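Local coordinates for ADP-ribosylation factor-binding protein GGA2 (PDB 3MNM) that may help regulate membrane traffic through the trans-Golgi network, here represented by its GAE domain, the Ig-like beta sandwich which recognises the accessory proteins Ent3 and Ent5, at residues Y105-N108 / S109-A112. Residues are numbered along the deposited sequence; the frame is centred on the assembly and turned at random. Where two conformers were deposited one is given.
Sequences YSVN and STQA
A tight two-residue beta-turn closes the hairpin of strands 100-107 and 110-117 in the Ig-like sandwich of the GAE domain, with Val-107 and Thr-110 as the last hydrogen-bonded pair before it. Asn-108 and Ser-109 both take left-handed helical backbone angles, close to a type I' turn. The carbonyl O of Val-107 is gripped twice from Thr-110: N comes in from above the carbonyl plane at 3.0 Å, while OG1 lies almost straight ahead of the C=O at 2.8 Å. That hydroxyl gets there because OG1 sits between its own backbone N and carbonyl carbon (chi1 65°).

On the face of Val-107 and Thr-110, Ala-112 CB rests over one face of the Tyr-105 ring, 3.8 Å from its centroid and offset toward the rim, a CH-pi contact. The hydroxyl of the same ring is hydrogen-bonded to Glu-114 OE2, further along strand 110-117. Across the other face, Ser-106 pairs with Gln-111, whose chain bends at chi2 (-52°), turning the amide oxygen toward Ser-106. Asn-49 ND2 also bonds Ser-106 OG, which in turn donates to Gln-111 OE1 at 2.9 Å, in the amide plane on a lone pair.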
loop_
_atom_site.group_PDB
_atom_site.type_symbol
_atom_site.label_atom_id
_atom_site.label_comp_id
_atom_site.label_asym_id
_atom_site.label_seq_id
_atom_site.Cartn_x
_atom_site.Cartn_y
_atom_site.Cartn_z
ATOM N N TYR A 105 1.545 4.834 11.824
ATOM C CA TYR A 105 0.365 5.673 11.978
ATOM C C TYR A 105 -0.003 5.787 13.446
ATOM O O TYR A 105 0.543 5.076 14.299
ATOM C CB TYR A 105 -0.814 5.112 11.165
ATOM C CG TYR A 105 -1.229 3.709 11.555
ATOM C CD1 TYR A 105 -0.645 2.600 10.943
ATOM C CD2 TYR A 105 -2.206 3.490 12.523
ATOM C CE1 TYR A 105 -1.013 1.310 11.293
ATOM C CE2 TYR A 105 -2.588 2.196 12.874
ATOM C CZ TYR A 105 -1.988 1.115 12.253
ATOM O OH TYR A 105 -2.351 -0.169 12.608
ATOM N N SER A 106 -0.931 6.690 13.749
ATOM C CA SER A 106 -1.434 6.865 15.108
ATOM C C SER A 106 -2.886 6.399 15.192
ATOM O O SER A 106 -3.673 6.666 14.279
ATOM C CB SER A 106 -1.371 8.352 15.496
ATOM O OG SER A 106 -0.129 8.938 15.155
ATOM N N VAL A 107 -3.248 5.731 16.283
ATOM C CA VAL A 107 -4.639 5.346 16.529
ATOM C C VAL A 107 -4.835 5.180 18.041
ATOM O O VAL A 107 -3.949 4.685 18.734
ATOM C CB VAL A 107 -5.041 4.055 15.762
ATOM C CG1 VAL A 107 -4.258 2.850 16.278
ATOM C CG2 VAL A 107 -6.542 3.801 15.870
ATOM N N ASN A 108 -5.975 5.633 18.557
ATOM C CA ASN A 108 -6.218 5.578 20.009
ATOM C C ASN A 108 -5.128 6.255 20.860
ATOM O O ASN A 108 -4.805 5.792 21.954
ATOM C CB ASN A 108 -6.379 4.123 20.466
ATOM C CG ASN A 108 -7.489 3.392 19.735
ATOM O OD1 ASN A 108 -8.623 3.864 19.673
ATOM N ND2 ASN A 108 -7.170 2.219 19.195
ATOM N N SER A 109 -4.560 7.345 20.358
ATOM C CA SER A 109 -3.429 8.010 21.013
ATOM C C SER A 109 -2.245 7.088 21.337
ATOM O O SER A 109 -1.540 7.289 22.330
ATOM C CB SER A 109 -3.882 8.771 22.269
ATOM O OG SER A 109 -4.687 9.888 21.922
ATOM N N THR A 110 -2.023 6.085 20.491
ATOM C CA THR A 110 -0.817 5.266 20.569
ATOM C C THR A 110 -0.199 5.233 19.177
ATOM O O THR A 110 -0.850 5.612 18.205
ATOM C CB THR A 110 -1.118 3.827 21.021
ATOM O OG1 THR A 110 -1.923 3.173 20.034
ATOM C CG2 THR A 110 -1.853 3.828 22.361
ATOM N N GLN A 111 1.048 4.787 19.079
ATOM C CA GLN A 111 1.737 4.767 17.795
ATOM C C GLN A 111 1.858 3.330 17.299
ATOM O O GLN A 111 2.286 2.448 18.040
ATOM C CB GLN A 111 3.111 5.417 17.905
ATOM C CG GLN A 111 3.075 6.800 18.569
ATOM C CD GLN A 111 2.066 7.722 17.913
ATOM O OE1 GLN A 111 2.004 7.812 16.687
ATOM N NE2 GLN A 111 1.248 8.396 18.725
ATOM N N ALA A 112 1.456 3.101 16.056
ATOM C CA ALA A 112 1.441 1.745 15.515
ATOM C C ALA A 112 2.378 1.643 14.328
ATOM O O ALA A 112 2.700 2.632 13.673
ATOM C CB ALA A 112 0.034 1.340 15.110
#